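Local coordinates for beta-N-acetylhexosaminidase (Mycobacterium smegmatis, PDB 4YYF), which probably removes terminal non-reducing N-acetyl-D-hexosamine residues from N-acetyl-beta-D-hexosaminides by hydrolysis, as a member of glycoside hydrolase family 3, at residues V287-L292 with L309-A314; A263-A268 with G296-R301; Q47-G52 with A329-L334. The protein carries 1 engineered substitution. All blocks are in the same frame, centred on the assembly; numbering follows the deposited sequence.

Interaction 1 of 3, residues V287-L292 with L309-A314; sequences VYTDDL and LRALQA
T289, on the strand around 287-289, meets A311 on the helix behind it through methyl groups alone: T289 CG2 lies 3.7 Å from A311 CB. Their CA atoms are the closest across the contact, T289 CA to A311 CA at 7.4 Å. Such closeness suits a beta-branched side chain opposite an alanine, since neither carries bulk that would push strand and helix apart. The first torsion of T289 (chi1 68°) divides its two branches between different jobs. CG2 stands anti to the carbonyl carbon and goes to the helix, while OG1 sits between the backbone N and the carbonyl carbon and serves the backbone. That hydroxyl donates to the next carbonyl, T289 OG1 to D290 O at 2.9 Å, arriving 30° out of the carbonyl plane; it is also hydrogen-bonded to the amide of L320. A buried polar atom is thus gripped twice, leaving the apolar branch for packing.

After the strand the chain turns away from the helix. D290 folds its carboxylate back onto the following amide, with D291 N to D290 OD1 at 2.7 Å, met on the anti side. D291 OD1 accepts the amides of S293 and S294 in the turn that follows. L292 then brings the chain back towards the helix and lays CD1 4.3 Å from A311 CB, a looser contact. The alanine methyl therefore faces both, its smallness letting each approach. The backbones of V287 and T289 bond to those of D317 and N318, just ahead of strand 319-321. Strand 287-289, a loop with the short helix 296-299, helix 304-314 and strand 319-321 form a beta-alpha-beta unit, as in the TIM barrel of family 3 glycoside hydrolases.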
# COMPACT_ATOMS: atom_id res chain seq x y z
N VAL A 287 -5.20 3.87 -4.21
CA VAL A 287 -3.94 3.35 -4.75
C VAL A 287 -2.76 3.89 -3.94
O VAL A 287 -2.55 5.10 -3.88
CB VAL A 287 -3.77 3.72 -6.25
CG1 VAL A 287 -2.47 3.15 -6.78
CG2 VAL A 287 -4.94 3.16 -7.07
N TYR A 288 -2.00 2.98 -3.32
CA TYR A 288 -0.80 3.33 -2.57
C TYR A 288 0.45 3.20 -3.43
O TYR A 288 0.43 2.47 -4.43
CB TYR A 288 -0.60 2.36 -1.39
CG TYR A 288 -1.51 2.54 -0.20
CD1 TYR A 288 -1.13 3.34 0.87
CD2 TYR A 288 -2.73 1.87 -0.11
CE1 TYR A 288 -1.95 3.49 1.99
CE2 TYR A 288 -3.56 2.01 1.01
CZ TYR A 288 -3.16 2.83 2.05
OH TYR A 288 -3.95 3.00 3.17
N THR A 289 1.53 3.88 -3.04
CA THR A 289 2.85 3.53 -3.56
C THR A 289 3.53 2.59 -2.59
O THR A 289 3.19 2.55 -1.41
CB THR A 289 3.78 4.75 -3.69
OG1 THR A 289 4.10 5.21 -2.37
CG2 THR A 289 3.13 5.86 -4.50
N ASP A 290 4.54 1.88 -3.08
CA ASP A 290 5.46 1.15 -2.21
C ASP A 290 6.35 2.21 -1.55
O ASP A 290 6.26 3.40 -1.89
CB ASP A 290 6.28 0.17 -3.07
CG ASP A 290 6.92 -0.96 -2.26
OD1 ASP A 290 6.98 -0.90 -1.02
OD2 ASP A 290 7.40 -1.92 -2.90
N ASP A 291 7.18 1.79 -0.60
CA ASP A 291 8.02 2.69 0.21
C ASP A 291 8.92 3.58 -0.64
O ASP A 291 9.75 3.10 -1.40
CB ASP A 291 8.82 1.80 1.19
CG ASP A 291 9.99 2.50 1.86
OD1 ASP A 291 10.04 3.74 1.96
OD2 ASP A 291 10.89 1.75 2.31
N LEU A 292 8.72 4.90 -0.51
CA LEU A 292 9.43 5.90 -1.32
C LEU A 292 10.76 6.40 -0.75
O LEU A 292 11.49 7.11 -1.44
CB LEU A 292 8.52 7.11 -1.59
CG LEU A 292 7.25 6.88 -2.40
CD1 LEU A 292 6.37 8.11 -2.33
CD2 LEU A 292 7.57 6.55 -3.85
N LEU A 309 5.98 14.01 -4.43
CA LEU A 309 5.40 14.88 -5.46
C LEU A 309 5.18 14.13 -6.78
O LEU A 309 4.10 14.19 -7.37
CB LEU A 309 6.30 16.09 -5.69
CG LEU A 309 5.85 17.03 -6.82
CD1 LEU A 309 4.37 17.38 -6.65
CD2 LEU A 309 6.69 18.30 -6.90
N ARG A 310 6.21 13.44 -7.26
CA ARG A 310 6.10 12.69 -8.51
C ARG A 310 5.01 11.62 -8.44
O ARG A 310 4.28 11.41 -9.42
CB ARG A 310 7.45 12.08 -8.89
CG ARG A 310 8.43 13.09 -9.47
CD ARG A 310 9.86 12.58 -9.44
NE ARG A 310 10.78 13.54 -10.04
CZ ARG A 310 10.98 13.66 -11.35
NH1 ARG A 310 10.35 12.85 -12.19
NH2 ARG A 310 11.83 14.57 -11.82
N ALA A 311 4.90 10.94 -7.30
CA ALA A 311 3.87 9.91 -7.15
C ALA A 311 2.47 10.51 -7.25
O ALA A 311 1.63 10.00 -7.98
CB ALA A 311 4.05 9.15 -5.84
N LEU A 312 2.22 11.58 -6.51
CA LEU A 312 0.90 12.22 -6.51
C LEU A 312 0.59 12.85 -7.86
O LEU A 312 -0.57 12.88 -8.28
CB LEU A 312 0.77 13.26 -5.39
CG LEU A 312 1.00 12.70 -3.99
CD1 LEU A 312 0.91 13.82 -2.93
CD2 LEU A 312 0.02 11.56 -3.69
N GLN A 313 1.62 13.35 -8.54
CA GLN A 313 1.46 13.86 -9.91
C GLN A 313 1.07 12.73 -10.85
O GLN A 313 0.24 12.91 -11.75
CB GLN A 313 2.76 14.45 -10.46
CG GLN A 313 3.16 15.81 -9.94
CD GLN A 313 4.52 16.23 -10.48
OE1 GLN A 313 5.43 15.41 -10.61
NE2 GLN A 313 4.66 17.51 -10.82
N ALA A 314 1.69 11.57 -10.66
CA ALA A 314 1.48 10.45 -11.57
C ALA A 314 0.10 9.83 -11.39
O ALA A 314 -0.49 9.31 -12.33
CB ALA A 314 2.57 9.41 -11.40

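Interaction 2 of 3, residues A263-A268 with G296-R301; sequences ASLSPA and GAINQR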
# COMPACT_ATOMS: atom_id res chain seq x y z
N ALA A 263 7.48 2.45 -11.82
CA ALA A 263 6.06 2.41 -12.15
C ALA A 263 5.24 3.32 -11.23
O ALA A 263 4.32 3.99 -11.67
CB ALA A 263 5.53 0.97 -12.14
N SER A 264 5.61 3.36 -9.95
CA SER A 264 4.96 4.21 -8.96
C SER A 264 4.99 5.71 -9.30
O SER A 264 4.17 6.49 -8.77
CB SER A 264 5.61 4.00 -7.59
OG SER A 264 7.02 4.16 -7.70
N LEU A 265 5.93 6.11 -10.15
CA LEU A 265 6.11 7.53 -10.49
C LEU A 265 5.75 7.85 -11.94
O LEU A 265 6.09 8.92 -12.45
CB LEU A 265 7.56 7.97 -10.22
CG LEU A 265 8.15 7.65 -8.84
CD1 LEU A 265 9.53 8.30 -8.69
CD2 LEU A 265 7.23 8.08 -7.70
N SER A 266 5.06 6.94 -12.60
CA SER A 266 4.74 7.11 -14.02
C SER A 266 3.23 7.24 -14.21
O SER A 266 2.47 6.36 -13.75
CB SER A 266 5.32 5.94 -14.82
OG SER A 266 4.80 5.86 -16.13
N PRO A 267 2.77 8.33 -14.87
CA PRO A 267 1.34 8.51 -15.12
C PRO A 267 0.76 7.34 -15.89
O PRO A 267 -0.40 6.98 -15.69
CB PRO A 267 1.28 9.77 -15.99
CG PRO A 267 2.48 10.55 -15.58
CD PRO A 267 3.55 9.51 -15.28
N ALA A 268 1.56 6.75 -16.76
CA ALA A 268 1.10 5.63 -17.57
C ALA A 268 0.56 4.47 -16.72
O ALA A 268 -0.41 3.81 -17.10
CB ALA A 268 2.19 5.15 -18.48
N GLY A 296 15.97 1.63 -2.84
CA GLY A 296 16.94 2.13 -3.80
C GLY A 296 16.40 2.45 -5.19
O GLY A 296 16.94 3.33 -5.87
N ALA A 297 15.36 1.74 -5.62
CA ALA A 297 14.78 2.00 -6.95
C ALA A 297 14.28 3.45 -7.03
O ALA A 297 14.23 4.04 -8.11
CB ALA A 297 13.63 1.02 -7.25
N ILE A 298 13.88 3.99 -5.88
CA ILE A 298 13.44 5.38 -5.79
C ILE A 298 14.55 6.31 -5.30
O ILE A 298 14.86 7.32 -5.94
CB ILE A 298 12.23 5.53 -4.84
CG1 ILE A 298 11.07 4.67 -5.31
CG2 ILE A 298 11.80 7.00 -4.76
CD1 ILE A 298 10.60 5.01 -6.73
N ASN A 299 15.14 5.97 -4.16
CA ASN A 299 15.96 6.96 -3.45
C ASN A 299 17.28 7.29 -4.13
O ASN A 299 17.92 8.30 -3.83
CB ASN A 299 16.09 6.65 -1.94
CG ASN A 299 17.04 5.49 -1.63
OD1 ASN A 299 17.95 5.19 -2.39
ND2 ASN A 299 16.86 4.89 -0.46
N GLN A 300 17.68 6.45 -5.08
CA GLN A 300 18.90 6.72 -5.85
C GLN A 300 18.65 7.78 -6.92
O GLN A 300 19.59 8.28 -7.52
CB GLN A 300 19.42 5.44 -6.50
CG GLN A 300 20.04 4.47 -5.53
CD GLN A 300 20.26 3.10 -6.15
OE1 GLN A 300 20.16 2.94 -7.37
NE2 GLN A 300 20.57 2.11 -5.31
N ARG A 301 17.38 8.10 -7.15
CA ARG A 301 17.04 9.07 -8.18
C ARG A 301 16.33 10.30 -7.61
O ARG A 301 16.48 11.40 -8.12
CB ARG A 301 16.19 8.38 -9.26
CG ARG A 301 16.89 7.16 -9.87
CD ARG A 301 15.98 6.35 -10.78
NE ARG A 301 15.49 7.12 -11.91
CZ ARG A 301 14.86 6.59 -12.96
NH1 ARG A 301 14.66 5.28 -13.02
NH2 ARG A 301 14.44 7.37 -13.94
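I298 contributes the largest share of this contact, and it does so with one methyl group. Its bond from CA to CB does not aim at segment 263-268; the reach comes from the ethyl branch. CG1 stands anti to the carbonyl carbon (chi1 -59°), and CD1 is carried from there to S264, in a short 3-10 turn, and to L265, just ahead of helix 267-275. Isoleucine suits the place because its ethyl branch reaches segment 263-268 while CG2, on the other arm, packs against the L292 carbonyl.

L265 answers from the other side. The two side chains reach towards each other tip to tip, with L265 CD1 4.0 Å from I298 CD1, so methyl meets methyl while L265 CA and I298 CA stay 9.0 Å apart. L265 also packs on Y302 and A311, and I298 on A307, which places the pair in a common apolar layer with helix 304-314.

S264 flanks the same methyl group. Its hydroxyl oxygen OG lies 3.8 Å from I298 CD1, a van der Waals distance, but its polar partner is elsewhere: S264 OG is hydrogen-bonded to H251 ND1, and I298 also packs on H251. Just beyond, S266 takes the N-cap position of helix 267-275 through a weak bond from A268 N to S266 OG. The contact joins two neighbouring strand-to-helix connections of the TIM barrel. With the serine hydroxyl committed to the histidine, what remains is van der Waals contact, methyl to methyl and methyl to an already bonded oxygen, which depends on close fit.

Interaction 3 of 3, residues Q47-G52 with A329-L334; sequences QLLTVG and AVLDRL
L49 pushes its isobutyl end against the helix, where CD1 overlaps the tip of L331, lying 3.7 Å from L331 CD2. The two leucines cross obliquely. L331 leaves its helix at an angle to the strand, and its branched end swings in to touch, while the CB bond of L49 is directed toward the helix, with CG anti to the carbonyl carbon (chi1 -47°). The same CD1 also rests 4.2 Å from V330 CG1, and L49 CD2 reaches L334 CD1 at 4.2 Å. Leucine suits this position because its forked end lets one branch meet V330 and L331 while the other meets L334, a turn further on.

Strand 49-52 and helix segment 329-334 run nearly antiparallel (162°), their axes 11.8 Å apart at closest, as expected where an outer helix of a TIM barrel packs on the parallel strands within. Helix 327-340 follows strand 319-321, which pairs in parallel with 49-52, so the helix leans across from the late strand to the early one. V308 of helix 304-314 and W321 pack on both L49 and V330. L331 also packs on L45 and A46 of helix 41-46.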
# COMPACT_ATOMS: atom_id res chain seq x y z
N GLN A 47 -3.39 14.22 4.44
CA GLN A 47 -4.25 13.05 4.38
C GLN A 47 -3.80 12.05 3.30
O GLN A 47 -4.20 10.89 3.31
CB GLN A 47 -5.70 13.50 4.16
CG GLN A 47 -6.71 12.38 4.16
CD GLN A 47 -6.75 11.61 5.46
OE1 GLN A 47 -6.93 10.38 5.46
NE2 GLN A 47 -6.61 12.34 6.60
N LEU A 48 -2.94 12.51 2.39
CA LEU A 48 -2.47 11.67 1.29
C LEU A 48 -1.16 10.94 1.62
O LEU A 48 -0.57 10.30 0.74
CB LEU A 48 -2.25 12.53 0.03
CG LEU A 48 -3.42 13.43 -0.36
CD1 LEU A 48 -3.14 14.18 -1.66
CD2 LEU A 48 -4.72 12.62 -0.46
N LEU A 49 -0.70 11.06 2.86
CA LEU A 49 0.59 10.50 3.27
C LEU A 49 0.40 9.38 4.28
O LEU A 49 -0.45 9.47 5.17
CB LEU A 49 1.48 11.59 3.90
CG LEU A 49 1.59 12.93 3.16
CD1 LEU A 49 2.46 13.90 3.95
CD2 LEU A 49 2.13 12.73 1.75
N THR A 50 1.20 8.33 4.16
CA THR A 50 1.27 7.29 5.20
C THR A 50 2.72 7.16 5.61
O THR A 50 3.60 7.00 4.75
CB THR A 50 0.74 5.94 4.70
OG1 THR A 50 -0.63 6.09 4.30
CG2 THR A 50 0.82 4.89 5.83
N VAL A 51 3.00 7.25 6.91
CA VAL A 51 4.39 7.29 7.35
C VAL A 51 4.69 6.27 8.44
O VAL A 51 3.90 6.08 9.37
CB VAL A 51 4.81 8.71 7.83
CG1 VAL A 51 4.86 9.67 6.65
CG2 VAL A 51 3.85 9.23 8.91
N GLY A 52 5.83 5.61 8.32
CA GLY A 52 6.27 4.65 9.33
C GLY A 52 6.63 5.37 10.62
O GLY A 52 7.21 6.47 10.57
N ALA A 329 8.84 18.86 5.59
CA ALA A 329 9.48 19.24 4.33
C ALA A 329 8.66 18.77 3.13
O ALA A 329 8.58 19.45 2.09
CB ALA A 329 10.88 18.68 4.26
N VAL A 330 8.07 17.59 3.26
CA VAL A 330 7.23 17.05 2.20
C VAL A 330 5.99 17.92 2.00
O VAL A 330 5.66 18.30 0.89
CB VAL A 330 6.85 15.57 2.47
CG1 VAL A 330 5.72 15.13 1.54
CG2 VAL A 330 8.07 14.68 2.29
N LEU A 331 5.31 18.25 3.10
CA LEU A 331 4.13 19.10 3.02
C LEU A 331 4.47 20.48 2.45
O LEU A 331 3.70 21.04 1.67
CB LEU A 331 3.49 19.23 4.41
CG LEU A 331 2.83 17.94 4.90
CD1 LEU A 331 2.38 18.09 6.35
CD2 LEU A 331 1.63 17.55 4.01
N ASP A 332 5.62 21.02 2.83
CA ASP A 332 6.11 22.27 2.25
C ASP A 332 6.24 22.17 0.73
O ASP A 332 5.84 23.08 -0.00
CB ASP A 332 7.47 22.66 2.83
CG ASP A 332 7.37 23.24 4.22
OD1 ASP A 332 6.24 23.42 4.71
OD2 ASP A 332 8.43 23.52 4.82
N ARG A 333 6.80 21.07 0.26
CA ARG A 333 7.04 20.92 -1.17
C ARG A 333 5.71 20.73 -1.91
O ARG A 333 5.54 21.19 -3.04
CB ARG A 333 7.97 19.72 -1.42
CG ARG A 333 8.30 19.45 -2.90
CD ARG A 333 9.14 20.58 -3.51
NE ARG A 333 9.47 20.36 -4.92
CZ ARG A 333 8.78 20.87 -5.95
NH1 ARG A 333 7.72 21.63 -5.72
NH2 ARG A 333 9.16 20.62 -7.20
N LEU A 334 4.76 20.06 -1.27
CA LEU A 334 3.48 19.81 -1.91
C LEU A 334 2.67 21.10 -2.07
O LEU A 334 2.03 21.30 -3.10
CB LEU A 334 2.68 18.74 -1.15
CG LEU A 334 3.29 17.34 -1.25
CD1 LEU A 334 2.45 16.33 -0.48
CD2 LEU A 334 3.41 16.94 -2.71

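Overall arrangement
From the N terminus, the chain lays down strand 49-52 and then builds much of the barrel before helix 327-340 returns to it in interaction 3, closing a loop of 276 residues that encloses both other contacts. Interaction 2 closes a loop of 27 residues and interaction 1 one of 16; their segments alternate, 263-268, 287-292, 296-301 and 309-314, so these loops cross. Their centres are 8 Å apart and they touch, with A314 packed on the backbone around S266. Interaction 1 also touches interaction 3, through L312 on L334, whereas interactions 2 and 3 do not meet. Helix 304-314 thus lies between the returning helix and the loop before helix 267-275.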